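Side-chain contacts in subtilase cytotoxin subunit A (Escherichia coli, PDB 2IY9), which cleaves the host endoplasmic reticulum chaperone BiP as the serine protease subunit of an AB5 toxin, provoking ER stress and eventual cell death: residues 131-136 with 142-147; 202-205 with 209-212; 231-236 with 267-272; 283-288 with 324-329. All blocks are in the same frame, centred on the assembly; numbering follows the deposited sequence.

Interaction 1. Residues 131-136 with 142-147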
loop_
_atom_site.group_PDB
_atom_site.type_symbol
_atom_site.label_atom_id
_atom_site.label_comp_id
_atom_site.label_asym_id
_atom_site.label_seq_id
_atom_site.Cartn_x
_atom_site.Cartn_y
_atom_site.Cartn_z
ATOM N N GLU A 131 -7.172 13.120 6.590
ATOM C CA GLU A 131 -8.333 13.928 7.003
ATOM C C GLU A 131 -9.073 14.504 5.799
ATOM O O GLU A 131 -10.298 14.634 5.820
ATOM C CB GLU A 131 -7.917 15.090 7.913
ATOM C CG GLU A 131 -7.470 14.702 9.315
ATOM C CD GLU A 131 -6.834 15.874 10.067
ATOM O OE1 GLU A 131 -6.571 16.931 9.447
ATOM O OE2 GLU A 131 -6.589 15.740 11.279
ATOM N N SER A 132 -8.319 14.873 4.768
ATOM C CA SER A 132 -8.894 15.444 3.544
ATOM C C SER A 132 -9.769 14.428 2.803
ATOM O O SER A 132 -10.872 14.759 2.337
ATOM C CB SER A 132 -7.791 16.015 2.643
ATOM O OG SER A 132 -8.318 16.405 1.387
ATOM N N ILE A 133 -9.304 13.183 2.725
ATOM C CA ILE A 133 -10.140 12.100 2.197
ATOM C C ILE A 133 -11.396 11.917 3.047
ATOM O O ILE A 133 -12.522 11.848 2.529
ATOM C CB ILE A 133 -9.393 10.751 2.152
ATOM C CG1 ILE A 133 -8.130 10.854 1.296
ATOM C CG2 ILE A 133 -10.330 9.647 1.601
ATOM C CD1 ILE A 133 -7.165 9.667 1.434
ATOM N N MET A 134 -11.187 11.832 4.355
ATOM C CA MET A 134 -12.249 11.459 5.278
ATOM C C MET A 134 -13.418 12.431 5.308
ATOM O O MET A 134 -14.558 12.006 5.503
ATOM C CB MET A 134 -11.685 11.249 6.681
ATOM C CG MET A 134 -10.772 10.027 6.779
ATOM S SD MET A 134 -10.043 9.847 8.412
ATOM C CE MET A 134 -11.406 9.151 9.337
ATOM N N SER A 135 -13.139 13.716 5.094
ATOM C CA SER A 135 -14.175 14.751 5.127
ATOM C C SER A 135 -14.812 15.054 3.760
ATOM O O SER A 135 -15.699 15.906 3.658
ATOM C CB SER A 135 -13.614 16.039 5.728
ATOM O OG SER A 135 -12.684 16.634 4.845
ATOM N N ASN A 136 -14.353 14.362 2.720
ATOM C CA ASN A 136 -14.849 14.583 1.361
ATOM C C ASN A 136 -16.023 13.655 1.057
ATOM O O ASN A 136 -15.812 12.499 0.710
ATOM C CB ASN A 136 -13.696 14.385 0.351
ATOM C CG ASN A 136 -14.065 14.798 -1.084
ATOM O OD1 ASN A 136 -15.244 14.899 -1.455
ATOM N ND2 ASN A 136 -13.043 15.039 -1.892
ATOM N N GLY A 142 -15.530 3.532 -3.848
ATOM C CA GLY A 142 -14.426 3.078 -4.702
ATOM C C GLY A 142 -13.408 4.159 -5.051
ATOM O O GLY A 142 -12.324 3.841 -5.544
ATOM N N GLU A 143 -13.765 5.425 -4.822
ATOM C CA GLU A 143 -12.833 6.546 -4.999
ATOM C C GLU A 143 -12.097 6.799 -3.685
ATOM O O GLU A 143 -12.700 7.247 -2.702
ATOM C CB GLU A 143 -13.559 7.816 -5.480
ATOM C CG GLU A 143 -14.262 7.651 -6.841
ATOM C CD GLU A 143 -14.992 8.902 -7.328
ATOM O OE1 GLU A 143 -15.256 9.828 -6.524
ATOM O OE2 GLU A 143 -15.303 8.962 -8.540
ATOM N N GLU A 144 -10.800 6.481 -3.675
ATOM C CA GLU A 144 -9.932 6.649 -2.491
ATOM C C GLU A 144 -10.395 5.825 -1.271
ATOM O O GLU A 144 -10.236 6.233 -0.106
ATOM C CB GLU A 144 -9.731 8.137 -2.160
ATOM C CG GLU A 144 -9.180 8.951 -3.332
ATOM C CD GLU A 144 -8.537 10.250 -2.898
ATOM O OE1 GLU A 144 -9.118 11.315 -3.169
ATOM O OE2 GLU A 144 -7.447 10.210 -2.295
ATOM N N LYS A 145 -10.976 4.662 -1.558
ATOM C CA LYS A 145 -11.313 3.671 -0.540
ATOM C C LYS A 145 -10.034 2.974 -0.064
ATOM O O LYS A 145 -9.857 2.675 1.137
ATOM C CB LYS A 145 -12.262 2.631 -1.145
ATOM C CG LYS A 145 -12.944 1.719 -0.136
ATOM C CD LYS A 145 -13.810 0.690 -0.843
ATOM C CE LYS A 145 -14.657 -0.129 0.130
ATOM N NZ LYS A 145 -15.703 0.701 0.830
ATOM N N ILE A 146 -9.169 2.684 -1.033
ATOM C CA ILE A 146 -7.885 2.074 -0.760
ATOM C C ILE A 146 -6.838 3.174 -0.766
ATOM O O ILE A 146 -6.626 3.830 -1.785
ATOM C CB ILE A 146 -7.507 0.983 -1.791
ATOM C CG1 ILE A 146 -8.610 -0.088 -1.911
ATOM C CG2 ILE A 146 -6.139 0.378 -1.436
ATOM C CD1 ILE A 146 -9.164 -0.608 -0.549
ATOM N N ILE A 147 -6.193 3.347 0.387
ATOM C CA ILE A 147 -5.221 4.403 0.613
ATOM C C ILE A 147 -3.815 3.821 0.781
ATOM O O ILE A 147 -3.524 3.140 1.768
ATOM C CB ILE A 147 -5.602 5.240 1.876
ATOM C CG1 ILE A 147 -7.032 5.805 1.752
ATOM C CG2 ILE A 147 -4.602 6.374 2.110
ATOM C CD1 ILE A 147 -7.607 6.262 3.094
#

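Interaction 2. Residues 202-205 with 209-212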
loop_
_atom_site.group_PDB
_atom_site.type_symbol
_atom_site.label_atom_id
_atom_site.label_comp_id
_atom_site.label_asym_id
_atom_site.label_seq_id
_atom_site.Cartn_x
_atom_site.Cartn_y
_atom_site.Cartn_z
ATOM N N TYR A 202 0.517 1.775 14.358
ATOM C CA TYR A 202 -0.772 1.691 15.023
ATOM C C TYR A 202 -0.907 0.288 15.601
ATOM O O TYR A 202 -0.746 -0.716 14.887
ATOM C CB TYR A 202 -1.912 2.010 14.048
ATOM C CG TYR A 202 -3.305 2.010 14.661
ATOM C CD1 TYR A 202 -3.590 2.758 15.811
ATOM C CD2 TYR A 202 -4.342 1.285 14.072
ATOM C CE1 TYR A 202 -4.876 2.762 16.370
ATOM C CE2 TYR A 202 -5.626 1.281 14.619
ATOM C CZ TYR A 202 -5.879 2.023 15.771
ATOM O OH TYR A 202 -7.140 2.025 16.311
ATOM N N HIS A 203 -1.159 0.226 16.907
ATOM C CA HIS A 203 -1.107 -1.047 17.640
ATOM C C HIS A 203 -2.256 -1.157 18.639
ATOM O O HIS A 203 -2.028 -1.202 19.854
ATOM C CB HIS A 203 0.242 -1.172 18.350
ATOM C CG HIS A 203 0.618 -2.577 18.708
ATOM N ND1 HIS A 203 0.885 -3.542 17.762
ATOM C CD2 HIS A 203 0.817 -3.167 19.911
ATOM C CE1 HIS A 203 1.207 -4.673 18.365
ATOM N NE2 HIS A 203 1.175 -4.472 19.670
ATOM N N PRO A 204 -3.496 -1.240 18.130
ATOM C CA PRO A 204 -4.658 -1.196 19.021
ATOM C C PRO A 204 -4.661 -2.372 19.991
ATOM O O PRO A 204 -4.252 -3.488 19.630
ATOM C CB PRO A 204 -5.850 -1.291 18.060
ATOM C CG PRO A 204 -5.302 -1.833 16.789
ATOM C CD PRO A 204 -3.883 -1.395 16.714
ATOM N N VAL A 205 -5.112 -2.133 21.216
ATOM C CA VAL A 205 -5.143 -3.221 22.197
ATOM C C VAL A 205 -6.544 -3.654 22.625
ATOM O O VAL A 205 -6.714 -4.765 23.117
ATOM C CB VAL A 205 -4.273 -2.920 23.436
ATOM C CG1 VAL A 205 -2.785 -3.058 23.072
ATOM C CG2 VAL A 205 -4.584 -1.537 23.992
ATOM N N ASN A 209 -11.188 -2.051 18.796
ATOM C CA ASN A 209 -10.238 -1.385 17.903
ATOM C C ASN A 209 -9.410 -2.346 17.053
ATOM O O ASN A 209 -9.081 -2.021 15.911
ATOM C CB ASN A 209 -9.346 -0.415 18.669
ATOM C CG ASN A 209 -10.086 0.841 19.080
ATOM O OD1 ASN A 209 -10.987 1.301 18.371
ATOM N ND2 ASN A 209 -9.709 1.408 20.223
ATOM N N LYS A 210 -9.102 -3.532 17.590
ATOM C CA LYS A 210 -8.412 -4.556 16.792
ATOM C C LYS A 210 -9.316 -5.042 15.667
ATOM O O LYS A 210 -8.886 -5.121 14.514
ATOM C CB LYS A 210 -7.958 -5.744 17.646
ATOM C CG LYS A 210 -6.889 -5.434 18.673
ATOM C CD LYS A 210 -6.465 -6.675 19.476
ATOM C CE LYS A 210 -7.652 -7.444 20.024
ATOM N NZ LYS A 210 -7.258 -8.595 20.896
ATOM N N LYS A 211 -10.568 -5.338 16.011
ATOM C CA LYS A 211 -11.548 -5.870 15.055
ATOM C C LYS A 211 -11.908 -4.891 13.940
ATOM O O LYS A 211 -12.140 -5.316 12.804
ATOM C CB LYS A 211 -12.828 -6.329 15.773
ATOM C CG LYS A 211 -12.668 -7.599 16.623
ATOM C CD LYS A 211 -14.030 -8.035 17.199
ATOM C CE LYS A 211 -13.905 -9.223 18.152
ATOM N NZ LYS A 211 -13.256 -10.409 17.523
ATOM N N GLN A 212 -11.963 -3.596 14.256
ATOM C CA GLN A 212 -12.229 -2.562 13.229
ATOM C C GLN A 212 -10.988 -1.890 12.623
ATOM O O GLN A 212 -11.114 -0.964 11.813
ATOM C CB GLN A 212 -13.204 -1.482 13.734
ATOM C CG GLN A 212 -13.760 -1.695 15.107
ATOM C CD GLN A 212 -14.596 -0.529 15.590
ATOM O OE1 GLN A 212 -15.827 -0.549 15.507
ATOM N NE2 GLN A 212 -13.934 0.477 16.142
HETATM O O HOH W 1 -9.032 0.515 15.063
HETATM O O HOH W 2 -7.226 0.106 21.557
HETATM O O HOH W 3 -5.231 -6.976 22.617
#

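Interaction 3. Residues 231-236 with 267-272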
loop_
_atom_site.group_PDB
_atom_site.type_symbol
_atom_site.label_atom_id
_atom_site.label_comp_id
_atom_site.label_asym_id
_atom_site.label_seq_id
_atom_site.Cartn_x
_atom_site.Cartn_y
_atom_site.Cartn_z
ATOM N N VAL A 231 10.623 -16.093 1.685
ATOM C CA VAL A 231 11.299 -15.558 2.849
ATOM C C VAL A 231 11.226 -14.033 2.739
ATOM O O VAL A 231 11.066 -13.493 1.632
ATOM C CB VAL A 231 12.772 -16.009 2.913
ATOM C CG1 VAL A 231 12.868 -17.511 3.184
ATOM C CG2 VAL A 231 13.499 -15.649 1.629
ATOM N N LEU A 232 11.323 -13.348 3.874
ATOM C CA LEU A 232 11.355 -11.883 3.864
ATOM C C LEU A 232 12.639 -11.387 3.219
ATOM O O LEU A 232 13.701 -11.988 3.412
ATOM C CB LEU A 232 11.187 -11.295 5.272
ATOM C CG LEU A 232 9.770 -10.780 5.592
ATOM C CD1 LEU A 232 8.741 -11.903 5.719
ATOM C CD2 LEU A 232 9.751 -9.898 6.846
ATOM N N HIS A 233 12.526 -10.319 2.428
ATOM C CA HIS A 233 13.679 -9.621 1.880
ATOM C C HIS A 233 14.535 -9.101 3.025
ATOM O O HIS A 233 14.035 -8.453 3.942
ATOM C CB HIS A 233 13.241 -8.483 0.938
ATOM C CG HIS A 233 14.354 -7.562 0.534
ATOM N ND1 HIS A 233 15.383 -7.950 -0.300
ATOM C CD2 HIS A 233 14.594 -6.266 0.846
ATOM C CE1 HIS A 233 16.216 -6.937 -0.471
ATOM N NE2 HIS A 233 15.764 -5.903 0.219
ATOM N N GLY A 234 15.826 -9.414 2.976
ATOM C CA GLY A 234 16.739 -9.088 4.068
ATOM C C GLY A 234 17.679 -7.964 3.685
ATOM O O GLY A 234 17.683 -7.520 2.537
ATOM N N GLY A 235 18.474 -7.508 4.652
ATOM C CA GLY A 235 19.421 -6.410 4.435
ATOM C C GLY A 235 19.278 -5.298 5.453
ATOM O O GLY A 235 18.184 -5.051 5.974
ATOM N N GLY A 236 20.391 -4.624 5.743
ATOM C CA GLY A 236 20.390 -3.507 6.682
ATOM C C GLY A 236 19.938 -2.194 6.056
ATOM O O GLY A 236 19.706 -1.211 6.766
ATOM N N THR A 267 14.953 -0.021 -10.540
ATOM C CA THR A 267 14.671 -1.311 -9.908
ATOM C C THR A 267 14.933 -1.179 -8.415
ATOM O O THR A 267 15.977 -0.696 -8.015
ATOM C CB THR A 267 15.526 -2.460 -10.518
ATOM O OG1 THR A 267 15.207 -2.610 -11.907
ATOM C CG2 THR A 267 15.274 -3.776 -9.817
ATOM N N GLY A 268 13.966 -1.594 -7.605
ATOM C CA GLY A 268 14.077 -1.447 -6.165
ATOM C C GLY A 268 13.640 -2.667 -5.383
ATOM O O GLY A 268 13.003 -3.589 -5.912
ATOM N N SER A 269 13.993 -2.656 -4.106
ATOM C CA SER A 269 13.590 -3.685 -3.169
ATOM C C SER A 269 13.164 -2.989 -1.887
ATOM O O SER A 269 13.740 -1.950 -1.506
ATOM C CB SER A 269 14.753 -4.641 -2.889
ATOM O OG SER A 269 15.103 -5.358 -4.063
ATOM N N GLY A 270 12.141 -3.542 -1.246
ATOM C CA GLY A 270 11.725 -3.088 0.070
ATOM C C GLY A 270 10.222 -3.058 0.270
ATOM O O GLY A 270 9.443 -3.491 -0.591
ATOM N N THR A 271 9.821 -2.511 1.406
ATOM C CA THR A 271 8.411 -2.518 1.806
ATOM C C THR A 271 7.545 -1.487 1.077
ATOM O O THR A 271 6.329 -1.638 1.031
ATOM C CB THR A 271 8.255 -2.322 3.328
ATOM O OG1 THR A 271 8.838 -1.076 3.708
ATOM C CG2 THR A 271 8.923 -3.471 4.099
ATOM N N SER A 272 8.154 -0.441 0.514
ATOM C CA SER A 272 7.385 0.533 -0.278
ATOM C C SER A 272 6.742 -0.172 -1.471
ATOM O O SER A 272 5.528 -0.058 -1.712
ATOM C CB SER A 272 8.277 1.680 -0.767
ATOM O OG SER A 272 8.757 2.465 0.316
#

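Interaction 4. Residues 283-288 with 324-329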
loop_
_atom_site.group_PDB
_atom_site.type_symbol
_atom_site.label_atom_id
_atom_site.label_comp_id
_atom_site.label_asym_id
_atom_site.label_seq_id
_atom_site.Cartn_x
_atom_site.Cartn_y
_atom_site.Cartn_z
ATOM N N ALA A 283 -7.331 -2.823 -4.853
ATOM C CA ALA A 283 -8.018 -2.037 -5.896
ATOM C C ALA A 283 -8.834 -2.942 -6.822
ATOM O O ALA A 283 -9.999 -2.650 -7.118
ATOM C CB ALA A 283 -7.025 -1.206 -6.699
ATOM N N ALA A 284 -8.214 -4.036 -7.264
ATOM C CA ALA A 284 -8.851 -5.016 -8.132
ATOM C C ALA A 284 -10.092 -5.621 -7.474
ATOM O O ALA A 284 -11.134 -5.748 -8.108
ATOM C CB ALA A 284 -7.856 -6.108 -8.510
ATOM N N MET A 285 -9.975 -5.991 -6.199
ATOM C CA MET A 285 -11.115 -6.482 -5.430
ATOM C C MET A 285 -12.245 -5.450 -5.356
ATOM O O MET A 285 -13.420 -5.779 -5.592
ATOM C CB MET A 285 -10.676 -6.856 -4.022
ATOM C CG MET A 285 -9.625 -7.953 -3.970
ATOM S SD MET A 285 -8.856 -8.105 -2.358
ATOM C CE MET A 285 -10.182 -8.664 -1.304
ATOM N N THR A 286 -11.893 -4.197 -5.065
ATOM C CA THR A 286 -12.913 -3.151 -4.853
ATOM C C THR A 286 -13.768 -2.918 -6.097
ATOM O O THR A 286 -14.940 -2.544 -5.987
ATOM C CB THR A 286 -12.306 -1.802 -4.429
ATOM O OG1 THR A 286 -11.527 -1.277 -5.506
ATOM C CG2 THR A 286 -11.442 -1.938 -3.182
ATOM N N SER A 287 -13.179 -3.144 -7.275
ATOM C CA SER A 287 -13.914 -3.024 -8.536
ATOM C C SER A 287 -15.202 -3.856 -8.507
ATOM O O SER A 287 -16.218 -3.447 -9.083
ATOM C CB SER A 287 -13.036 -3.413 -9.735
ATOM O OG SER A 287 -12.899 -4.826 -9.895
ATOM N N CYS A 288 -15.154 -4.994 -7.812
ATOM C CA CYS A 288 -16.280 -5.939 -7.732
ATOM C C CYS A 288 -17.403 -5.532 -6.780
ATOM O O CYS A 288 -18.554 -5.959 -6.947
ATOM C CB CYS A 288 -15.770 -7.337 -7.385
ATOM S SG CYS A 288 -14.813 -8.007 -8.747
ATOM N N GLU A 324 -4.817 -14.355 -6.581
ATOM C CA GLU A 324 -5.784 -15.237 -7.230
ATOM C C GLU A 324 -6.930 -15.545 -6.275
ATOM O O GLU A 324 -8.098 -15.364 -6.621
ATOM C CB GLU A 324 -5.124 -16.531 -7.739
ATOM C CG GLU A 324 -6.139 -17.592 -8.204
ATOM C CD GLU A 324 -5.479 -18.890 -8.624
ATOM O OE1 GLU A 324 -5.415 -19.828 -7.794
ATOM O OE2 GLU A 324 -5.013 -18.972 -9.780
ATOM N N LYS A 325 -6.587 -15.994 -5.073
ATOM C CA LYS A 325 -7.569 -16.322 -4.057
ATOM C C LYS A 325 -8.323 -15.087 -3.533
ATOM O O LYS A 325 -9.545 -15.138 -3.395
ATOM C CB LYS A 325 -6.910 -17.111 -2.918
ATOM C CG LYS A 325 -7.875 -17.756 -1.928
ATOM C CD LYS A 325 -8.635 -18.933 -2.531
ATOM C CE LYS A 325 -9.408 -19.702 -1.462
ATOM N NZ LYS A 325 -10.147 -18.791 -0.539
ATOM N N ALA A 326 -7.607 -13.995 -3.248
ATOM C CA ALA A 326 -8.245 -12.753 -2.792
ATOM C C ALA A 326 -9.292 -12.238 -3.779
ATOM O O ALA A 326 -10.421 -11.924 -3.391
ATOM C CB ALA A 326 -7.196 -11.666 -2.520
ATOM N N ILE A 327 -8.903 -12.153 -5.048
ATOM C CA ILE A 327 -9.764 -11.592 -6.087
ATOM C C ILE A 327 -10.920 -12.554 -6.375
ATOM O O ILE A 327 -12.080 -12.140 -6.388
ATOM C CB ILE A 327 -8.966 -11.191 -7.358
ATOM C CG1 ILE A 327 -8.078 -9.972 -7.047
ATOM C CG2 ILE A 327 -9.920 -10.915 -8.551
ATOM C CD1 ILE A 327 -6.948 -9.723 -8.041
ATOM N N SER A 328 -10.597 -13.835 -6.557
ATOM C CA SER A 328 -11.608 -14.882 -6.746
ATOM C C SER A 328 -12.664 -14.876 -5.637
ATOM O O SER A 328 -13.857 -14.802 -5.921
ATOM C CB SER A 328 -10.947 -16.258 -6.856
ATOM O OG SER A 328 -11.898 -17.241 -7.236
ATOM N N MET A 329 -12.225 -14.925 -4.381
ATOM C CA MET A 329 -13.151 -14.928 -3.235
ATOM C C MET A 329 -14.029 -13.683 -3.185
ATOM O O MET A 329 -15.253 -13.771 -3.033
ATOM C CB MET A 329 -12.395 -15.069 -1.907
ATOM C CG MET A 329 -11.913 -16.483 -1.577
ATOM S SD MET A 329 -13.163 -17.797 -1.699
ATOM C CE MET A 329 -14.342 -17.337 -0.425
#

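Interaction 1. Residues 131-136 with 142-147
Ile133 is the hub of this contact, and its three outer carbons divide the work. Its CD1 meets CD1 of Ile147 tip to tip at 3.8 Å, methyl against methyl. One bond back, CG1 lies 3.7 Å from OE2 of Glu144, while the CG2 branch rests near the carbonyl O of Glu144 at 3.8 Å. With CG1 beside its own backbone N (chi1 -58°) and the chain then extended, Ile133 sends CD1 forward between the carboxylate of Glu144 and the end of Ile147. A branched aliphatic suits this place because it can touch two neighbours at once.

The carboxylate is buried yet well provided for. Glu144 OE2 forms a salt bridge with Arg115 and accepts a hydrogen bond from Ser49, so the apolar flank of Ile133 leans on a carboxylate whose charge is probably balanced by Arg115. Both partners would be expected to favour the ionised acid. Arg115 also reaches Ser132 on the helix, tying the two segments indirectly, and Ile147 continues the apolar layer onto Val51 of strand 47-52.

Further out, Glu144 and Ile146 hydrogen-bond through their backbones to strand 47-52, and Lys145 and Ile147 to Leu176 on the other flank. Helix 125-134 thus packs on the chain entering strand 147-149, the helix-on-parallel-sheet layering of the alpha/beta subtilase fold.

Interaction 2. Residues 202-205 with 209-212
Lys210 leaves the helix at CB, where chi1 (-66°) puts CG beside the lysine's own backbone N and carries the chain over the peptide that follows Pro204. Its CG lies 3.4 Å from the carbonyl O of Pro204, and CD, the next carbon, is 3.9 Å from that same oxygen. CD also begins to approach the carbonyl O of Val205. The bend at chi3 (-49°) then turns the chain so that CE passes the Val205 carbonyl, and NZ donates to a water 3.1 Å away. The same water donates a hydrogen bond on to Val205 O, 2.7 Å away. A lysine fits this surface position: its methylenes lie along the backbone while the ammonium group stays hydrated.

This is a local loop-to-helix contact within the connection between parallel strands 176-180 and 215-221 of the subtilase sheet: the loop leading into the short helix 207-211 folds against the residues that end it. Ser206 OG, between the segments, accepts a hydrogen bond from the backbone N-H of Asn209.

Beneath the lysine, Pro204 supplies a rigid apolar surface. Its CB packs on CB of Asn209 at 3.7 Å, and its CD sits over the centre of one face of the Tyr202 ring. The tyrosine crosses Asn209 at about a right angle, ring and amide planes 56° apart. A water at the ring edge joins Tyr202 OH to Asn209 O, 2.7 Å from each, and a second water accepts from both Asn209 ND2 and Val205 N. Farther in, Tyr202 lies on Leu166 and Ser167 of helix 160-172.

Interaction 3. Residues 231-236 with 267-272
His233 and Ser269 meet through a CH-pi contact: CB of the serine stands over one face of the imidazole, 3.9 Å from the ring centroid and 29° off the normal. It is displaced toward the outer side of the ring, with NE2 at 3.5 Å and CE1 at 3.6 Å from Ser269 CB. The histidine reaches this position with CG anti to its backbone N (chi1 169°). Serine suits the spot because its side chain is short: the CH2 can lie on the ring while the hydroxyl turns to Asn255.

Looser van der Waals contact extends to the next residue, where His233 CD2 lies 4.2 Å from Gly270 N. In the backbone conformation of Gly270 a side chain would collide with the carbonyl O of Ser269, so glycine fits.

Polar bonds run outward from the pair. Both ring nitrogens are engaged, NE2 with Thr238 and ND1 with Gln254, which fixes the rotation of the imidazole; Ser269 OG bonds to Asn255 N.

Gly270 is the N-cap of helix 271-288, and Ser272, the inferred charge relay serine, follows two residues later. The contact therefore joins the loop after strand 215-221 to the link between strand 265-268 and that helix.

Interaction 4. Residues 283-288 with 324-329
Met285 and Ala284 form one side of a helix-helix seam whose other side is Ile327 and Ala326. The segments of the two helices run almost parallel, their axes 12° apart in direction and 9.2 Å apart at closest approach. The backbones come nearest at Met285 and Ile327.

The small residue on each helix leaves the hollow that the larger residue opposite occupies. Ile327 is the bump from one side: its CD1 lies on CB of Ala284 at 3.8 Å, and its CG1 touches CG of Met285 at 4.0 Å, so the isoleucine spans two successive residues. From the other side Met285 runs past Ile327 at a slant and lays SD against CB of Ala326, 3.9 Å away. The turn at chi3 (66°) swings CE toward the carbonyl O of Ala326, also 3.9 Å off. The low place at Ala284 is thus taken by the isoleucine methyl, and the one at Ala326 by the methionine sulfur. Alanine in these places keeps the surface low, and the unbranched, flexible methionine follows the groove beside it, while the beta-branched isoleucine presents a stiffer ridge.

Helix 323-331 belongs to the A2 domain, and the Cys288-Cys331 disulfide joins it covalently to helix 271-288 close by. The side-chain contacts across the seam are apolar, with a methyl resting on one backbone carbonyl, so the direct hold between the two segments rests on shape fit and burial, with that disulfide as a covalent link nearby.

Interactions 3 and 4 share helix 271-288: one lies at its start, where Ser272 is the inferred charge relay serine, the other toward its C-terminal part, with centres 25 Å apart. Interaction 1 touches interaction 4 directly, since Ile146 CG1 packs on Thr286 CG2 at 3.6 Å, so the chain entering strand 147-149 rests against that helix. It also approaches the probable active site, the side chain of Ile147 lying about 10 Å from that of Asp52, the inferred charge relay aspartate. Interactions 1 and 3 fall on opposite sides of the chain's centre. Interaction 2 is a surface contact away from the annotated sites, its centre about 26 Å from that of interaction 3.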